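PDB 4X2H: NTF2 domain-containing protein from Chaetomium thermophilum, which is of unknown function but carries an NTF2 domain, a cone-shaped fold that in several relatives binds proteins of nuclear transport. Local coordinates for residues 107-112 with 157-162. Numbering follows the deposited sequence.
Sequences QRMIEQ and PNWDVL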
ATOM      1  N   GLN B 107      13.254  23.322  10.834  1.00 19.09           N
ATOM      2  CA  GLN B 107      13.713  22.974  12.166  1.00 16.05           C
ATOM      3  C   GLN B 107      12.584  23.069  13.187  1.00 15.75           C
ATOM      4  O   GLN B 107      12.482  22.235  14.088  1.00 17.63           O
ATOM      5  CB  GLN B 107      14.864  23.887  12.579  1.00 16.07           C
ATOM      6  CG  GLN B 107      15.476  23.535  13.910  1.00 20.73           C
ATOM      7  CD  GLN B 107      16.543  24.527  14.319  1.00 19.23           C
ATOM      8  OE1 GLN B 107      16.908  25.413  13.547  1.00 15.38           O
ATOM      9  NE2 GLN B 107      17.047  24.386  15.539  1.00 23.73           N
ATOM     10  N   ARG B 108      11.739  24.084  13.033  1.00 15.50           N
ATOM     11  CA  ARG B 108      10.659  24.339  13.980  1.00 20.08           C
ATOM     12  C   ARG B 108       9.668  23.178  14.028  1.00 19.43           C
ATOM     13  O   ARG B 108       9.069  22.909  15.070  1.00 18.38           O
ATOM     14  CB  ARG B 108       9.925  25.635  13.616  1.00 19.28           C
ATOM     15  CG  ARG B 108       9.210  25.577  12.276  1.00 23.15           C
ATOM     16  CD  ARG B 108       8.554  26.896  11.905  1.00 29.22           C
ATOM     17  NE  ARG B 108       7.995  26.842  10.555  1.00 37.43           N
ATOM     18  CZ  ARG B 108       8.654  27.175   9.446  1.00 39.95           C
ATOM     19  NH1 ARG B 108       9.908  27.609   9.509  1.00 35.96           N
ATOM     20  NH2 ARG B 108       8.053  27.075   8.265  1.00 41.88           N
ATOM     21  N   MET B 109       9.504  22.487  12.905  1.00 17.08           N
ATOM     22  CA  MET B 109       8.557  21.379  12.832  1.00 22.32           C
ATOM     23  C   MET B 109       9.089  20.164  13.575  1.00 21.98           C
ATOM     24  O   MET B 109       8.317  19.360  14.097  1.00 22.38           O
ATOM     25  CB  MET B 109       8.262  21.020  11.375  1.00 20.05           C
ATOM     26  CG  MET B 109       7.397  22.044  10.660  1.00 20.58           C
ATOM     27  SD  MET B 109       5.742  22.160  11.367  1.00 30.25           S
ATOM     28  CE  MET B 109       5.042  20.590  10.854  1.00 31.66           C
ATOM     29  N   ILE B 110      10.410  20.031  13.623  1.00 20.86           N
ATOM     30  CA  ILE B 110      11.031  18.947  14.368  1.00 21.79           C
ATOM     31  C   ILE B 110      10.932  19.230  15.864  1.00 25.76           C
ATOM     32  O   ILE B 110      10.589  18.341  16.643  1.00 25.28           O
ATOM     33  CB  ILE B 110      12.503  18.749  13.952  1.00 24.02           C
ATOM     34  CG1 ILE B 110      12.562  18.276  12.494  1.00 23.76           C
ATOM     35  CG2 ILE B 110      13.196  17.737  14.869  1.00 25.94           C
ATOM     36  CD1 ILE B 110      13.958  18.176  11.918  1.00 27.13           C
ATOM     37  N   GLU B 111      11.223  20.466  16.258  1.00 25.40           N
ATOM     38  CA  GLU B 111      11.164  20.850  17.666  1.00 29.53           C
ATOM     39  C   GLU B 111       9.742  20.785  18.221  1.00 27.70           C
ATOM     40  O   GLU B 111       9.531  20.316  19.340  1.00 31.46           O
ATOM     41  CB  GLU B 111      11.721  22.265  17.868  1.00 33.59           C
ATOM     42  CG  GLU B 111      11.779  22.691  19.335  1.00 40.01           C
ATOM     43  CD  GLU B 111      12.270  24.117  19.530  1.00 43.40           C
ATOM     44  OE1 GLU B 111      11.617  25.053  19.019  1.00 40.95           O
ATOM     45  OE2 GLU B 111      13.311  24.300  20.198  1.00 46.28           O
ATOM     46  N   GLN B 112       8.771  21.255  17.444  1.00 26.34           N
ATOM     47  CA  GLN B 112       7.401  21.397  17.941  1.00 32.92           C
ATOM     48  C   GLN B 112       6.583  20.114  17.879  1.00 29.54           C
ATOM     49  O   GLN B 112       5.614  19.961  18.624  1.00 27.78           O
ATOM     50  CB  GLN B 112       6.667  22.489  17.165  1.00 43.72           C
ATOM     51  CG  GLN B 112       6.899  23.877  17.725  1.00 56.85           C
ATOM     52  CD  GLN B 112       7.084  24.921  16.648  1.00 67.55           C
ATOM     53  OE1 GLN B 112       6.330  24.971  15.675  1.00 70.05           O
ATOM     54  NE2 GLN B 112       8.096  25.761  16.814  1.00 72.99           N
ATOM     55  N   PRO B 157       5.230  14.504   4.432  1.00 12.79           N
ATOM     56  CA  PRO B 157       4.676  15.809   4.812  1.00 12.36           C
ATOM     57  C   PRO B 157       4.935  16.905   3.782  1.00 14.87           C
ATOM     58  O   PRO B 157       6.031  16.972   3.224  1.00 17.97           O
ATOM     59  CB  PRO B 157       5.407  16.133   6.119  1.00 16.33           C
ATOM     60  CG  PRO B 157       5.867  14.837   6.645  1.00 16.80           C
ATOM     61  CD  PRO B 157       6.157  13.984   5.450  1.00 11.18           C
ATOM     62  N   ASN B 158       3.936  17.744   3.535  1.00 13.28           N
ATOM     63  CA  ASN B 158       4.138  18.964   2.758  1.00 14.00           C
ATOM     64  C   ASN B 158       4.507  20.093   3.706  1.00 14.26           C
ATOM     65  O   ASN B 158       3.634  20.688   4.337  1.00 16.65           O
ATOM     66  CB  ASN B 158       2.887  19.331   1.956  1.00 16.02           C
ATOM     67  CG  ASN B 158       3.112  20.522   1.032  1.00 15.17           C
ATOM     68  OD1 ASN B 158       4.116  21.234   1.141  1.00 17.66           O
ATOM     69  ND2 ASN B 158       2.171  20.749   0.125  1.00 16.50           N
ATOM     70  N   TRP B 159       5.801  20.385   3.806  1.00 13.26           N
ATOM     71  CA  TRP B 159       6.290  21.375   4.760  1.00 14.33           C
ATOM     72  C   TRP B 159       5.797  22.784   4.437  1.00 18.57           C
ATOM     73  O   TRP B 159       5.793  23.655   5.305  1.00 21.74           O
ATOM     74  CB  TRP B 159       7.820  21.377   4.800  1.00 12.21           C
ATOM     75  CG  TRP B 159       8.432  20.054   5.121  1.00 13.80           C
ATOM     76  CD1 TRP B 159       9.328  19.363   4.357  1.00 12.05           C
ATOM     77  CD2 TRP B 159       8.194  19.250   6.286  1.00 11.38           C
ATOM     78  NE1 TRP B 159       9.669  18.188   4.977  1.00 14.92           N
ATOM     79  CE2 TRP B 159       8.987  18.094   6.163  1.00 12.79           C
ATOM     80  CE3 TRP B 159       7.396  19.401   7.423  1.00 15.81           C
ATOM     81  CZ2 TRP B 159       9.000  17.087   7.130  1.00 13.80           C
ATOM     82  CZ3 TRP B 159       7.413  18.403   8.385  1.00 12.45           C
ATOM     83  CH2 TRP B 159       8.207  17.260   8.229  1.00 16.16           C
ATOM     84  N   ASP B 160       5.385  23.005   3.193  1.00 15.61           N
ATOM     85  CA  ASP B 160       4.955  24.330   2.755  1.00 18.09           C
ATOM     86  C   ASP B 160       3.495  24.608   3.093  1.00 20.47           C
ATOM     87  O   ASP B 160       3.050  25.756   3.013  1.00 25.08           O
ATOM     88  CB  ASP B 160       5.175  24.485   1.247  1.00 20.61           C
ATOM     89  CG  ASP B 160       6.642  24.395   0.859  1.00 23.19           C
ATOM     90  OD1 ASP B 160       7.483  24.972   1.582  1.00 20.67           O
ATOM     91  OD2 ASP B 160       6.953  23.740  -0.161  1.00 22.39           O
ATOM     92  N   VAL B 161       2.760  23.568   3.481  1.00 18.83           N
ATOM     93  CA  VAL B 161       1.330  23.682   3.761  1.00 19.65           C
ATOM     94  C   VAL B 161       1.010  23.349   5.217  1.00 20.99           C
ATOM     95  O   VAL B 161       0.193  24.024   5.844  1.00 22.44           O
ATOM     96  CB  VAL B 161       0.505  22.761   2.822  1.00 19.12           C
ATOM     97  CG1 VAL B 161      -0.952  22.666   3.271  1.00 20.60           C
ATOM     98  CG2 VAL B 161       0.579  23.274   1.397  1.00 21.04           C
ATOM     99  N   LEU B 162       1.646  22.312   5.752  1.00 19.96           N
ATOM    100  CA  LEU B 162       1.401  21.898   7.134  1.00 22.99           C
ATOM    101  C   LEU B 162       1.649  23.035   8.118  1.00 28.51           C
ATOM    102  O   LEU B 162       2.767  23.533   8.239  1.00 28.79           O
ATOM    103  CB  LEU B 162       2.280  20.702   7.503  1.00 20.57           C
ATOM    104  CG  LEU B 162       1.820  19.347   6.967  1.00 22.01           C
ATOM    105  CD1 LEU B 162       2.888  18.298   7.205  1.00 18.46           C
ATOM    106  CD2 LEU B 162       0.510  18.922   7.616  1.00 23.84           C
TER
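Met109 reaches from the short helix 107-112 to the six-membered ring of Trp159 and on to Leu162, tying two excursions of the NTF2-like fold together beyond one end of its curved sheet. The helix sits in the link between strands 83-96 and 122-135; residues 157-162 finish strand 145-157 and turn into the loop before strand 173-182. The methionine meets the indole at its rim: CB lies 4.1 Å from Trp159 CZ3, and CE stands at the ring edge, near its plane, also 4.1 Å from CZ3. Bends at chi2 (-65°) and chi3 (-70°) curl the thioether back, which keeps both ends of the chain beside that one ring atom. The same methyl also touches Leu162, with Met109 CE 4.3 Å from Leu162 CB, so it is shared between the aromatic and the aliphatic side chain. All three residues are buried, and the contact is purely apolar.

Behind this first shell the indole is fixed from several directions. Pro157 CB presses on one face, 3.6 Å above the ring plane and offset toward the rim, the ring of Tyr36 meets it with the two planes inclined to each other, and NE1 donates to the carbonyl of Phe103. The turn presenting Trp159 and Leu162 is organised by Asn158. Its backbone O accepts from both Val161 N and Leu162 N, while its side chain closes an Asx turn: Asp160 N donates to Asn158 OD1 at 3.0 Å, approaching from 36° above the carbonyl plane.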